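Long-range contact in MlnE (PDB 5D2E), which carries an N-terminal B-type ketoreductase, seen with bound NADP, that probably reduces polyketide intermediates on the macrolactin assembly line: residues Ala209-Phe220 with Cys241-Tyr251. Numbering follows the deposited sequence.
Sequences AAELKSMFDEPF and CFTCYEPRHYY
Tyr245 lies beside Ala210 on one face of a parallel strand pair, its ring edge turned to the alanine, with Ala210 CB 3.6 Å from Tyr245 CE2. Five backbone hydrogen bonds join the nearly parallel residues 209-213 and 241-245, from Ala209 N to Cys241 O at one end to Lys213 N and Tyr245 O, 2.8 Å apart, at the other. Phe220 reaches the same Tyr245 O with its ring edge, while Pro247 CG makes an off-centre CH-pi contact with the Phe220 ring, 4.3 Å from its centroid. On the opposite face Glu211, CG anti to its N (chi1 175°) and extended beyond, brings its carboxylate alongside Cys244, with CD 3.6 Å from SG. Its OE1 lies at the edge of the Phe242 ring, the two planes 49° apart, and Asn179 binds OE2. Past the strand ends Met215, bent at chi2 and chi3, lays SD 3.6 Å from Glu246 CD. Glu246 OE2 accepts a hydrogen bond from Tyr251 OH on its anti side, out of the carboxylate plane; Lys213 NZ stays 4.2 Å from OE2, too far for a salt bridge. Farther out, Glu218 OE2 meets the guanidinium edge of Arg248 in a salt bridge, 3.3 Å from NE, the planes 31° apart. The contact extends the parallel sheet of the Rossmann-like subdomain by one strand, far from the NADP pocket. Its chemistry grades from buried backbone bonds to one salt bridge at the exposed end; Lys213 may help favour ionised Glu246.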
ATOM      1  N   ALA A 209      11.510   4.681   7.240  1.00 27.39           N
ATOM      2  CA  ALA A 209      11.564   4.642   5.771  1.00 26.27           C
ATOM      3  C   ALA A 209      11.848   6.040   5.246  1.00 28.99           C
ATOM      4  O   ALA A 209      11.362   7.015   5.810  1.00 29.30           O
ATOM      5  CB  ALA A 209      10.291   4.103   5.167  1.00 30.94           C
ATOM      6  N   ALA A 210      12.713   6.158   4.247  1.00 28.53           N
ATOM      7  CA  ALA A 210      13.107   7.486   3.764  1.00 25.91           C
ATOM      8  C   ALA A 210      13.236   7.431   2.215  1.00 26.90           C
ATOM      9  O   ALA A 210      13.912   6.565   1.674  1.00 26.95           O
ATOM     10  CB  ALA A 210      14.371   7.965   4.407  1.00 29.59           C
ATOM     11  N   GLU A 211      12.526   8.338   1.555  1.00 25.03           N
ATOM     12  CA  GLU A 211      12.581   8.522   0.146  1.00 24.27           C
ATOM     13  C   GLU A 211      13.676   9.563  -0.119  1.00 26.48           C
ATOM     14  O   GLU A 211      13.791  10.622   0.579  1.00 24.77           O
ATOM     15  CB  GLU A 211      11.238   9.034  -0.385  1.00 24.95           C
ATOM     16  CG  GLU A 211      11.256   9.360  -1.862  1.00 26.99           C
ATOM     17  CD  GLU A 211       9.894   9.768  -2.428  1.00 29.80           C
ATOM     18  OE1 GLU A 211       8.939   9.230  -1.952  1.00 33.27           O
ATOM     19  OE2 GLU A 211       9.788  10.532  -3.384  1.00 30.51           O
ATOM     20  N   LEU A 212      14.543   9.209  -1.025  1.00 23.61           N
ATOM     21  CA  LEU A 212      15.637  10.100  -1.430  1.00 28.95           C
ATOM     22  C   LEU A 212      15.273  10.656  -2.805  1.00 25.52           C
ATOM     23  O   LEU A 212      15.552  10.025  -3.847  1.00 26.66           O
ATOM     24  CB  LEU A 212      16.984   9.355  -1.439  1.00 25.90           C
ATOM     25  CG  LEU A 212      17.345   8.598  -0.154  1.00 28.58           C
ATOM     26  CD1 LEU A 212      18.503   7.658  -0.377  1.00 31.49           C
ATOM     27  CD2 LEU A 212      17.639   9.550   0.971  1.00 30.39           C
ATOM     28  N   LYS A 213      14.635  11.822  -2.816  1.00 26.93           N
ATOM     29  CA  LYS A 213      14.138  12.376  -4.078  1.00 28.39           C
ATOM     30  C   LYS A 213      15.082  13.430  -4.659  1.00 26.01           C
ATOM     31  O   LYS A 213      15.228  14.512  -4.099  1.00 25.85           O
ATOM     32  CB  LYS A 213      12.748  12.981  -3.925  1.00 29.10           C
ATOM     33  CG  LYS A 213      12.174  13.411  -5.268  1.00 26.87           C
ATOM     34  CD  LYS A 213      10.697  13.631  -5.341  1.00 33.73           C
ATOM     35  CE  LYS A 213      10.182  14.625  -4.374  1.00 35.23           C
ATOM     36  NZ  LYS A 213       8.653  14.565  -4.504  1.00 35.43           N
ATOM     37  N   SER A 214      15.714  13.084  -5.758  1.00 25.83           N
ATOM     38  CA  SER A 214      16.447  14.047  -6.562  1.00 26.36           C
ATOM     39  C   SER A 214      15.479  15.005  -7.254  1.00 26.60           C
ATOM     40  O   SER A 214      14.516  14.586  -7.842  1.00 28.71           O
ATOM     41  CB  SER A 214      17.188  13.308  -7.647  1.00 28.99           C
ATOM     42  OG  SER A 214      18.224  12.647  -6.973  1.00 31.55           O
ATOM     43  N   MET A 215      15.805  16.271  -7.253  1.00 25.89           N
ATOM     44  CA  MET A 215      15.031  17.257  -7.986  1.00 28.60           C
ATOM     45  C   MET A 215      15.795  17.684  -9.267  1.00 30.18           C
ATOM     46  O   MET A 215      17.032  17.524  -9.341  1.00 31.03           O
ATOM     47  CB  MET A 215      14.818  18.454  -7.075  1.00 29.33           C
ATOM     48  CG  MET A 215      14.057  18.150  -5.781  1.00 31.28           C
ATOM     49  SD  MET A 215      12.484  17.384  -6.010  1.00 30.25           S
ATOM     50  CE  MET A 215      11.441  18.823  -6.371  1.00 32.07           C
ATOM     51  N   PHE A 216      15.133  18.296 -10.225  1.00 29.08           N
ATOM     52  CA  PHE A 216      15.851  18.769 -11.426  1.00 36.12           C
ATOM     53  C   PHE A 216      16.855  19.832 -10.965  1.00 35.11           C
ATOM     54  O   PHE A 216      16.575  20.670 -10.101  1.00 37.70           O
ATOM     55  CB  PHE A 216      14.908  19.368 -12.464  1.00 37.15           C
ATOM     56  CG  PHE A 216      13.892  18.411 -12.996  1.00 39.63           C
ATOM     57  CD1 PHE A 216      14.250  17.136 -13.466  1.00 41.91           C
ATOM     58  CD2 PHE A 216      12.539  18.778 -13.044  1.00 37.34           C
ATOM     59  CE1 PHE A 216      13.274  16.251 -13.929  1.00 43.43           C
ATOM     60  CE2 PHE A 216      11.586  17.913 -13.547  1.00 35.74           C
ATOM     61  CZ  PHE A 216      11.949  16.649 -13.984  1.00 41.13           C
ATOM     62  N   ASP A 217      18.077  19.768 -11.433  1.00 42.18           N
ATOM     63  CA  ASP A 217      19.088  20.697 -10.867  1.00 48.80           C
ATOM     64  C   ASP A 217      19.360  20.594  -9.359  1.00 47.69           C
ATOM     65  O   ASP A 217      19.904  21.520  -8.769  1.00 46.13           O
ATOM     66  CB  ASP A 217      18.675  22.156 -11.166  1.00 53.62           C
ATOM     67  CG  ASP A 217      18.524  22.407 -12.656  1.00 59.20           C
ATOM     68  OD1 ASP A 217      19.412  21.951 -13.431  1.00 56.10           O
ATOM     69  OD2 ASP A 217      17.513  23.025 -13.057  1.00 62.38           O
ATOM     70  N   GLU A 218      19.013  19.498  -8.709  1.00 37.89           N
ATOM     71  CA  GLU A 218      19.379  19.381  -7.292  1.00 38.84           C
ATOM     72  C   GLU A 218      19.426  17.866  -7.027  1.00 40.31           C
ATOM     73  O   GLU A 218      18.518  17.316  -6.363  1.00 34.62           O
ATOM     74  CB  GLU A 218      18.357  20.158  -6.477  1.00 44.65           C
ATOM     75  CG  GLU A 218      18.652  20.337  -5.018  1.00 50.66           C
ATOM     76  CD  GLU A 218      18.212  21.684  -4.486  1.00 56.02           C
ATOM     77  OE1 GLU A 218      16.991  21.968  -4.261  1.00 54.60           O
ATOM     78  OE2 GLU A 218      19.130  22.475  -4.239  1.00 79.97           O
ATOM     79  N   PRO A 219      20.442  17.183  -7.609  1.00 37.27           N
ATOM     80  CA  PRO A 219      20.587  15.731  -7.442  1.00 38.05           C
ATOM     81  C   PRO A 219      20.961  15.348  -6.034  1.00 32.28           C
ATOM     82  O   PRO A 219      21.498  16.158  -5.307  1.00 29.70           O
ATOM     83  CB  PRO A 219      21.707  15.354  -8.397  1.00 40.20           C
ATOM     84  CG  PRO A 219      22.507  16.612  -8.530  1.00 43.14           C
ATOM     85  CD  PRO A 219      21.522  17.735  -8.458  1.00 42.13           C
ATOM     86  N   PHE A 220      20.499  14.164  -5.607  1.00 31.18           N
ATOM     87  CA  PHE A 220      20.990  13.550  -4.382  1.00 33.61           C
ATOM     88  C   PHE A 220      22.354  12.957  -4.628  1.00 35.92           C
ATOM     89  O   PHE A 220      22.483  11.967  -5.260  1.00 45.84           O
ATOM     90  CB  PHE A 220      20.100  12.414  -3.916  1.00 37.03           C
ATOM     91  CG  PHE A 220      19.390  12.728  -2.687  1.00 31.24           C
ATOM     92  CD1 PHE A 220      20.003  12.537  -1.465  1.00 31.76           C
ATOM     93  CD2 PHE A 220      18.121  13.195  -2.717  1.00 30.72           C
ATOM     94  CE1 PHE A 220      19.373  12.892  -0.265  1.00 31.70           C
ATOM     95  CE2 PHE A 220      17.486  13.546  -1.528  1.00 29.19           C
ATOM     96  CZ  PHE A 220      18.092  13.420  -0.314  1.00 31.53           C
ATOM     97  N   CYS A 241       6.919   6.736  10.932  1.00 43.44           N
ATOM     98  CA  CYS A 241       7.731   5.870  10.030  1.00 50.84           C
ATOM     99  C   CYS A 241       8.500   6.613   8.916  1.00 44.83           C
ATOM    100  O   CYS A 241       9.649   6.340   8.712  1.00 41.41           O
ATOM    101  CB  CYS A 241       6.886   4.734   9.376  1.00 54.19           C
ATOM    102  SG  CYS A 241       7.849   3.444   8.495  1.00 52.58           S
ATOM    103  N   PHE A 242       7.843   7.523   8.189  1.00 38.86           N
ATOM    104  CA  PHE A 242       8.250   7.835   6.867  1.00 34.35           C
ATOM    105  C   PHE A 242       8.609   9.300   6.724  1.00 32.63           C
ATOM    106  O   PHE A 242       7.927  10.174   7.247  1.00 31.15           O
ATOM    107  CB  PHE A 242       7.138   7.396   5.850  1.00 33.41           C
ATOM    108  CG  PHE A 242       7.375   7.851   4.460  1.00 32.70           C
ATOM    109  CD1 PHE A 242       8.328   7.229   3.661  1.00 35.45           C
ATOM    110  CD2 PHE A 242       6.693   8.955   3.935  1.00 37.70           C
ATOM    111  CE1 PHE A 242       8.602   7.712   2.382  1.00 32.56           C
ATOM    112  CE2 PHE A 242       6.940   9.396   2.637  1.00 36.02           C
ATOM    113  CZ  PHE A 242       7.902   8.779   1.874  1.00 35.76           C
ATOM    114  N   THR A 243       9.669   9.568   5.954  1.00 30.30           N
ATOM    115  CA  THR A 243      10.025  10.938   5.565  1.00 27.91           C
ATOM    116  C   THR A 243      10.399  10.950   4.101  1.00 27.64           C
ATOM    117  O   THR A 243      11.114  10.043   3.627  1.00 27.54           O
ATOM    118  CB  THR A 243      11.189  11.441   6.408  1.00 29.48           C
ATOM    119  OG1 THR A 243      10.901  11.274   7.783  1.00 29.98           O
ATOM    120  CG2 THR A 243      11.494  12.882   6.178  1.00 29.11           C
ATOM    121  N   CYS A 244       9.986  11.994   3.375  1.00 25.37           N
ATOM    122  CA  CYS A 244      10.482  12.177   2.025  1.00 25.74           C
ATOM    123  C   CYS A 244      11.489  13.315   2.057  1.00 27.55           C
ATOM    124  O   CYS A 244      11.153  14.440   2.496  1.00 26.25           O
ATOM    125  CB  CYS A 244       9.357  12.494   1.082  1.00 27.97           C
ATOM    126  SG  CYS A 244       9.949  12.853  -0.614  1.00 33.36           S
ATOM    127  N   TYR A 245      12.719  13.006   1.639  1.00 24.67           N
ATOM    128  CA  TYR A 245      13.824  13.950   1.622  1.00 25.98           C
ATOM    129  C   TYR A 245      14.118  14.428   0.242  1.00 27.37           C
ATOM    130  O   TYR A 245      14.199  13.644  -0.697  1.00 28.96           O
ATOM    131  CB  TYR A 245      15.094  13.276   2.156  1.00 25.41           C
ATOM    132  CG  TYR A 245      15.052  12.980   3.628  1.00 25.56           C
ATOM    133  CD1 TYR A 245      15.413  13.925   4.577  1.00 26.17           C
ATOM    134  CD2 TYR A 245      14.628  11.735   4.079  1.00 25.07           C
ATOM    135  CE1 TYR A 245      15.325  13.646   5.943  1.00 25.07           C
ATOM    136  CE2 TYR A 245      14.553  11.444   5.444  1.00 26.89           C
ATOM    137  CZ  TYR A 245      14.904  12.399   6.350  1.00 26.02           C
ATOM    138  OH  TYR A 245      14.841  12.065   7.642  1.00 28.36           O
ATOM    139  N   GLU A 246      14.190  15.745   0.092  1.00 24.29           N
ATOM    140  CA  GLU A 246      14.856  16.328  -1.069  1.00 26.84           C
ATOM    141  C   GLU A 246      16.194  16.780  -0.521  1.00 25.71           C
ATOM    142  O   GLU A 246      16.367  16.853   0.692  1.00 29.25           O
ATOM    143  CB  GLU A 246      14.041  17.526  -1.595  1.00 25.02           C
ATOM    144  CG  GLU A 246      12.726  17.115  -2.224  1.00 26.73           C
ATOM    145  CD  GLU A 246      11.794  18.250  -2.566  1.00 27.32           C
ATOM    146  OE1 GLU A 246      12.245  19.390  -2.511  1.00 30.39           O
ATOM    147  OE2 GLU A 246      10.646  17.953  -2.924  1.00 27.63           O
ATOM    148  N   PRO A 247      17.108  17.214  -1.392  1.00 29.51           N
ATOM    149  CA  PRO A 247      18.393  17.662  -0.841  1.00 33.68           C
ATOM    150  C   PRO A 247      18.344  18.851   0.111  1.00 32.05           C
ATOM    151  O   PRO A 247      19.074  18.860   1.095  1.00 34.29           O
ATOM    152  CB  PRO A 247      19.199  17.954  -2.093  1.00 37.72           C
ATOM    153  CG  PRO A 247      18.594  17.024  -3.120  1.00 37.64           C
ATOM    154  CD  PRO A 247      17.127  17.151  -2.862  1.00 29.53           C
ATOM    155  N   ARG A 248      17.398  19.770  -0.066  1.00 30.29           N
ATOM    156  CA  ARG A 248      17.304  20.966   0.832  1.00 31.26           C
ATOM    157  C   ARG A 248      16.082  21.058   1.788  1.00 31.20           C
ATOM    158  O   ARG A 248      16.000  21.920   2.634  1.00 29.81           O
ATOM    159  CB  ARG A 248      17.378  22.222  -0.048  1.00 33.39           C
ATOM    160  CG  ARG A 248      18.735  22.365  -0.722  1.00 39.07           C
ATOM    161  CD  ARG A 248      18.932  23.758  -1.319  1.00 46.24           C
ATOM    162  NE  ARG A 248      20.368  23.867  -1.512  1.00 65.78           N
ATOM    163  CZ  ARG A 248      21.228  24.554  -0.744  1.00 62.30           C
ATOM    164  NH1 ARG A 248      20.838  25.330   0.263  1.00 60.80           N
ATOM    165  NH2 ARG A 248      22.509  24.496  -1.048  1.00 70.13           N
ATOM    166  N   HIS A 249      15.140  20.151   1.619  1.00 29.05           N
ATOM    167  CA  HIS A 249      13.854  20.161   2.323  1.00 28.07           C
ATOM    168  C   HIS A 249      13.403  18.719   2.556  1.00 28.24           C
ATOM    169  O   HIS A 249      13.764  17.842   1.812  1.00 30.67           O
ATOM    170  CB  HIS A 249      12.794  20.839   1.492  1.00 28.59           C
ATOM    171  CG  HIS A 249      13.057  22.289   1.232  1.00 30.95           C
ATOM    172  ND1 HIS A 249      13.726  22.736   0.109  1.00 34.48           N
ATOM    173  CD2 HIS A 249      12.798  23.385   1.987  1.00 32.82           C
ATOM    174  CE1 HIS A 249      13.823  24.058   0.172  1.00 33.47           C
ATOM    175  NE2 HIS A 249      13.259  24.467   1.295  1.00 33.13           N
ATOM    176  N   TYR A 250      12.605  18.501   3.594  1.00 29.39           N
ATOM    177  CA  TYR A 250      11.995  17.230   3.795  1.00 27.58           C
ATOM    178  C   TYR A 250      10.555  17.403   4.252  1.00 27.39           C
ATOM    179  O   TYR A 250      10.151  18.467   4.764  1.00 28.07           O
ATOM    180  CB  TYR A 250      12.799  16.354   4.745  1.00 28.21           C
ATOM    181  CG  TYR A 250      12.880  16.819   6.197  1.00 26.60           C
ATOM    182  CD1 TYR A 250      13.882  17.685   6.607  1.00 29.41           C
ATOM    183  CD2 TYR A 250      11.925  16.421   7.121  1.00 30.32           C
ATOM    184  CE1 TYR A 250      13.949  18.109   7.923  1.00 32.82           C
ATOM    185  CE2 TYR A 250      11.966  16.852   8.435  1.00 35.60           C
ATOM    186  CZ  TYR A 250      13.001  17.693   8.820  1.00 34.78           C
ATOM    187  OH  TYR A 250      13.067  18.112  10.112  1.00 41.12           O
ATOM    188  N   TYR A 251       9.779  16.354   4.068  1.00 27.93           N
ATOM    189  CA  TYR A 251       8.389  16.410   4.472  1.00 27.20           C
ATOM    190  C   TYR A 251       7.859  15.083   5.018  1.00 30.18           C
ATOM    191  O   TYR A 251       8.307  13.973   4.630  1.00 27.95           O
ATOM    192  CB  TYR A 251       7.504  17.048   3.381  1.00 31.50           C
ATOM    193  CG  TYR A 251       7.944  16.851   1.977  1.00 32.91           C
ATOM    194  CD1 TYR A 251       8.917  17.645   1.383  1.00 33.25           C
ATOM    195  CD2 TYR A 251       7.367  15.835   1.201  1.00 43.96           C
ATOM    196  CE1 TYR A 251       9.366  17.405   0.071  1.00 35.54           C
ATOM    197  CE2 TYR A 251       7.790  15.571  -0.148  1.00 41.81           C
ATOM    198  CZ  TYR A 251       8.797  16.351  -0.713  1.00 38.19           C
ATOM    199  OH  TYR A 251       9.154  16.024  -2.030  1.00 38.05           O
TER
HETATM  200  O   HOH W   1      11.882   8.712   8.302  1.00 34.64           O